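Nucleotidyl transferase AbiEii/AbiGii toxin family protein (Mycobacterium tuberculosis, PDB 6Y56) is a nucleotidyltransferase toxin of a toxin-antitoxin system that probably blocks growth by adding nucleotides to tRNA acceptor stems. Local coordinates at residues T52-K56 against C57-N61; A89-G93 against F94-V98. All blocks are in the same frame, centred on the assembly; numbering follows the deposited sequence.

Interaction 1: T52-K56 against C57-N61; sequences TSLRK and CRLGN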
loop_
_atom_site.group_PDB
_atom_site.type_symbol
_atom_site.label_atom_id
_atom_site.label_comp_id
_atom_site.label_asym_id
_atom_site.label_seq_id
_atom_site.Cartn_x
_atom_site.Cartn_y
_atom_site.Cartn_z
ATOM N N THR A 52 2.175 -1.366 2.593
ATOM C CA THR A 52 2.580 -2.451 3.472
ATOM C C THR A 52 3.068 -3.663 2.693
ATOM O O THR A 52 3.957 -4.372 3.173
ATOM C CB THR A 52 1.466 -2.788 4.457
ATOM O OG1 THR A 52 1.063 -1.563 5.084
ATOM C CG2 THR A 52 1.943 -3.777 5.536
ATOM N N SER A 53 2.542 -3.895 1.486
ATOM C CA SER A 53 3.126 -4.943 0.659
ATOM C C SER A 53 4.553 -4.582 0.276
ATOM O O SER A 53 5.428 -5.454 0.214
ATOM C CB SER A 53 2.258 -5.239 -0.567
ATOM O OG SER A 53 2.352 -4.233 -1.563
ATOM N N LEU A 54 4.817 -3.290 0.068
ATOM C CA LEU A 54 6.174 -2.843 -0.212
ATOM C C LEU A 54 7.090 -3.134 0.967
ATOM O O LEU A 54 8.198 -3.660 0.787
ATOM C CB LEU A 54 6.153 -1.352 -0.554
ATOM C CG LEU A 54 7.413 -0.608 -0.967
ATOM C CD1 LEU A 54 7.886 -1.074 -2.335
ATOM C CD2 LEU A 54 7.137 0.900 -0.950
ATOM N N ARG A 55 6.623 -2.850 2.184
ATOM C CA ARG A 55 7.384 -3.168 3.388
ATOM C C ARG A 55 7.625 -4.668 3.516
ATOM O O ARG A 55 8.760 -5.110 3.720
ATOM C CB ARG A 55 6.641 -2.653 4.618
ATOM C CG ARG A 55 7.064 -3.334 5.903
ATOM C CD ARG A 55 8.464 -2.952 6.351
ATOM N NE ARG A 55 8.785 -3.687 7.570
ATOM C CZ ARG A 55 9.633 -3.284 8.512
ATOM N NH1 ARG A 55 10.306 -2.143 8.384
ATOM N NH2 ARG A 55 9.813 -4.043 9.588
ATOM N N LYS A 56 6.568 -5.473 3.409
ATOM C CA LYS A 56 6.705 -6.890 3.755
ATOM C C LYS A 56 7.533 -7.647 2.730
ATOM O O LYS A 56 8.303 -8.548 3.093
ATOM C CB LYS A 56 5.336 -7.573 3.845
ATOM C CG LYS A 56 4.385 -6.984 4.863
ATOM C CD LYS A 56 4.984 -6.976 6.254
ATOM C CE LYS A 56 3.952 -6.514 7.279
ATOM N NZ LYS A 56 4.484 -6.577 8.675
ATOM N N CYS A 57 7.367 -7.329 1.450
ATOM C CA CYS A 57 7.793 -8.225 0.392
ATOM C C CYS A 57 8.841 -7.623 -0.528
ATOM O O CYS A 57 9.379 -8.345 -1.376
ATOM C CB CYS A 57 6.566 -8.661 -0.426
ATOM S SG CYS A 57 5.445 -9.733 0.529
ATOM N N ARG A 58 9.159 -6.339 -0.383
ATOM C CA ARG A 58 10.194 -5.745 -1.215
ATOM C C ARG A 58 11.275 -5.037 -0.417
ATOM O O ARG A 58 12.455 -5.170 -0.755
ATOM C CB ARG A 58 9.552 -4.783 -2.214
ATOM C CG ARG A 58 8.570 -5.482 -3.159
ATOM C CD ARG A 58 8.242 -4.631 -4.361
ATOM N NE ARG A 58 7.131 -5.171 -5.136
ATOM C CZ ARG A 58 7.225 -6.108 -6.067
ATOM N NH1 ARG A 58 8.411 -6.649 -6.359
ATOM N NH2 ARG A 58 6.122 -6.507 -6.709
ATOM N N LEU A 59 10.920 -4.298 0.631
ATOM C CA LEU A 59 11.899 -3.492 1.354
ATOM C C LEU A 59 12.353 -4.104 2.671
ATOM O O LEU A 59 13.537 -4.001 3.012
ATOM C CB LEU A 59 11.348 -2.083 1.620
ATOM C CG LEU A 59 10.933 -1.280 0.386
ATOM C CD1 LEU A 59 10.443 0.096 0.811
ATOM C CD2 LEU A 59 12.073 -1.139 -0.624
ATOM N N GLY A 60 11.448 -4.695 3.440
ATOM C CA GLY A 60 11.802 -5.150 4.773
ATOM C C GLY A 60 12.348 -4.004 5.601
ATOM O O GLY A 60 11.777 -2.911 5.651
ATOM N N ASN A 61 13.467 -4.268 6.277
ATOM C CA ASN A 61 14.113 -3.314 7.222
ATOM C C ASN A 61 14.585 -2.023 6.541
ATOM O O ASN A 61 14.824 -1.047 7.271
ATOM C CB ASN A 61 15.249 -3.986 7.995
ATOM C CG ASN A 61 16.392 -4.418 7.102
ATOM O OD1 ASN A 61 17.550 -4.143 7.399
ATOM N ND2 ASN A 61 16.084 -5.094 6.008
#

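Interaction 2: A89-G93 against F94-V98; sequences ARVGG and FEFGV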
loop_
_atom_site.group_PDB
_atom_site.type_symbol
_atom_site.label_atom_id
_atom_site.label_comp_id
_atom_site.label_asym_id
_atom_site.label_seq_id
_atom_site.Cartn_x
_atom_site.Cartn_y
_atom_site.Cartn_z
ATOM N N ALA A 89 -10.139 -13.500 15.436
ATOM C CA ALA A 89 -9.147 -14.544 15.230
ATOM C C ALA A 89 -7.989 -14.400 16.210
ATOM O O ALA A 89 -7.617 -13.294 16.623
ATOM C CB ALA A 89 -8.594 -14.475 13.804
ATOM N N ARG A 90 -7.404 -15.536 16.556
ATOM C CA ARG A 90 -6.178 -15.588 17.328
ATOM C C ARG A 90 -5.116 -16.289 16.493
ATOM O O ARG A 90 -5.405 -17.255 15.778
ATOM C CB ARG A 90 -6.397 -16.332 18.655
ATOM C CG ARG A 90 -5.111 -16.676 19.387
ATOM C CD ARG A 90 -5.362 -17.119 20.832
ATOM N NE ARG A 90 -6.029 -16.073 21.596
ATOM C CZ ARG A 90 -5.413 -15.026 22.126
ATOM N NH1 ARG A 90 -6.108 -14.118 22.799
ATOM N NH2 ARG A 90 -4.102 -14.885 21.988
ATOM N N VAL A 91 -3.899 -15.754 16.525
ATOM C CA VAL A 91 -2.744 -16.406 15.926
ATOM C C VAL A 91 -1.681 -16.352 17.003
ATOM O O VAL A 91 -1.106 -15.290 17.257
ATOM C CB VAL A 91 -2.264 -15.716 14.644
ATOM C CG1 VAL A 91 -1.080 -16.471 14.065
ATOM C CG2 VAL A 91 -3.392 -15.612 13.622
ATOM N N GLY A 92 -1.465 -17.477 17.678
ATOM C CA GLY A 92 -0.565 -17.473 18.815
ATOM C C GLY A 92 -1.032 -16.469 19.848
ATOM O O GLY A 92 -2.196 -16.464 20.265
ATOM N N GLY A 93 -0.126 -15.582 20.245
ATOM C CA GLY A 93 -0.416 -14.599 21.269
ATOM C C GLY A 93 -1.300 -13.444 20.832
ATOM O O GLY A 93 -1.776 -12.700 21.693
ATOM N N PHE A 94 -1.521 -13.263 19.531
ATOM C CA PHE A 94 -2.267 -12.105 19.050
ATOM C C PHE A 94 -3.741 -12.431 18.864
ATOM O O PHE A 94 -4.091 -13.492 18.338
ATOM C CB PHE A 94 -1.737 -11.623 17.700
ATOM C CG PHE A 94 -0.366 -11.019 17.760
ATOM C CD1 PHE A 94 -0.180 -9.691 18.133
ATOM C CD2 PHE A 94 0.741 -11.797 17.462
ATOM C CE1 PHE A 94 1.098 -9.142 18.188
ATOM C CE2 PHE A 94 2.019 -11.257 17.510
ATOM C CZ PHE A 94 2.199 -9.932 17.872
ATOM N N GLU A 95 -4.594 -11.485 19.239
ATOM C CA GLU A 95 -6.010 -11.504 18.909
ATOM C C GLU A 95 -6.309 -10.285 18.057
ATOM O O GLU A 95 -5.760 -9.205 18.298
ATOM C CB GLU A 95 -6.883 -11.457 20.172
ATOM C CG GLU A 95 -8.367 -11.692 19.896
ATOM C CD GLU A 95 -9.232 -11.484 21.126
ATOM O OE1 GLU A 95 -8.718 -11.643 22.253
ATOM O OE2 GLU A 95 -10.428 -11.161 20.963
ATOM N N PHE A 96 -7.176 -10.464 17.065
ATOM C CA PHE A 96 -7.490 -9.427 16.096
ATOM C C PHE A 96 -8.969 -9.087 16.139
ATOM O O PHE A 96 -9.812 -9.932 16.438
ATOM C CB PHE A 96 -7.143 -9.893 14.688
ATOM C CG PHE A 96 -5.689 -10.232 14.525
ATOM C CD1 PHE A 96 -4.773 -9.250 14.169
ATOM C CD2 PHE A 96 -5.222 -11.509 14.777
ATOM C CE1 PHE A 96 -3.430 -9.547 14.030
ATOM C CE2 PHE A 96 -3.866 -11.803 14.632
ATOM C CZ PHE A 96 -2.978 -10.820 14.270
ATOM N N GLY A 97 -9.268 -7.842 15.818
ATOM C CA GLY A 97 -10.643 -7.422 15.622
ATOM C C GLY A 97 -10.679 -6.365 14.544
ATOM O O GLY A 97 -9.727 -5.595 14.373
ATOM N N VAL A 98 -11.772 -6.343 13.792
ATOM C CA VAL A 98 -11.984 -5.322 12.777
ATOM C C VAL A 98 -13.346 -4.686 12.992
ATOM O O VAL A 98 -14.327 -5.379 13.281
ATOM C CB VAL A 98 -11.822 -5.847 11.332
ATOM C CG1 VAL A 98 -10.331 -6.003 10.981
ATOM C CG2 VAL A 98 -12.582 -7.154 11.135
HETATM O O HOH W 1 -9.002 -13.901 23.707
#

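Interaction 1: T52-K56 against C57-N61
L54 and L59 meet on one flank of the last turn of helix 50-59, a local contact in which each side chain lies five residues from its partner. From CB, the L54 side chain swings CG anti to the backbone N (chi1 -177°), which carries the branch on toward the helix end although its first bond leaves in the other direction. CG itself rests 3.6 Å from L59 CD1. Of its two methyls, CD2 stays beside that same L59 CD1, whereas L54 CD1 lies 4.1 Å from R58 CB, the L54 and R58 side chains crossing at about a right angle. Beyond the pair, D185 and F189 of helix 180-189 pack on L54 and H188 on L59.

The helix widens in its last turn. C57 N still bonds to S53 O in the regular alpha-helical manner, but L54 O receives two donors: L59 N at 2.8 Å, nearly in line with the C=O bond, and R58 N at 3.1 Å, well above the carbonyl plane. The i+5 spacing of the first marks a pi-type turn, and G60 N repeats it, 2.7 Å from R55 O. G60, with positive phi, then takes the chain out of the helix, its carbonyl carbon over one face of the R55 guanidinium, offset toward the rim.

The charged ends find partners outside the turn: R55 and K56 both form salt bridges with D25, K56 adds one with D29, and R58 pairs with E138. This helix follows strand 47-49 through a glycine-rich start resembling that of related nucleotidyltransferases. Amides of C57 to G60 thus take up the carbonyls of S53 to R55, while the buried cationic groups of R55 and K56, facing carboxylates, would be expected to remain charged.

Interaction 2: A89-G93 against F94-V98
A89-V91 and F94-F96 run antiparallel as the two arms of a tight beta hairpin, joined by a type II' turn from V91 to F94 with G92, at positive phi, and G93 at its corner. V91 and F94 form the hydrogen-bonded pair next to the turn: V91 N lies 2.9 Å from F94 O, and F94 N returns a longer bond of 3.1 Å to V91 O from well above its carbonyl plane. R90 and E95 follow as a non-hydrogen-bonded pair, and F96 N then reaches A89 O at 2.9 Å. Weaker CA-H...O contacts fill in between, R90 CA to F94 O and E95 CA to A89 O.

R90 and E95 share one face. The arginine chain bends at chi3 (-60°) and curls back over its own turn, where NH2 gives G92 O a bond of 3.0 Å that lies in the guanidinium plane and on a carbonyl lone pair. NH1 is left facing E95 OE1 at 3.6 Å, a long salt bridge with the two planar groups 64° apart; a water that accepts from NH1 and donates to OE1 bridges them. OE1 has its stronger salt bridge with R113 of strand 107-114.

On the other face V91 CG2 touches F96 CE2 at 4.0 Å, and the F94 ring presents its edge to V91 O. The hairpin therefore has two chemically distinct sides, an apolar one against helices 19-38 and 76-86, and a charged one in which the R90 guanidinium holds the turn carbonyl and reaches E95 loosely, partly through water, while R113 holds the same carboxylate.

Interaction 1 comes first along the chain, ending helix 50-59, and interaction 2 follows after strand 68-72 and helix 76-86; their centres are about 22 Å apart and their nearest atoms about 10 Å, without touching. Helix 50-59 directly follows edge strand 47-49 of the mixed six-stranded sheet, whereas the hairpin supplies strand 90-91 at the other edge and its neighbour 94-100. Helix 19-38 connects them, its D25 and D29 meeting the basic side chains of 52-56 while V26, A27 and L34 pack on the hairpin. Both contacts thus belong to the same nucleotidyltransferase-family region, their centres about 10 Å (interaction 1) and 22 Å (interaction 2) from that of the chain.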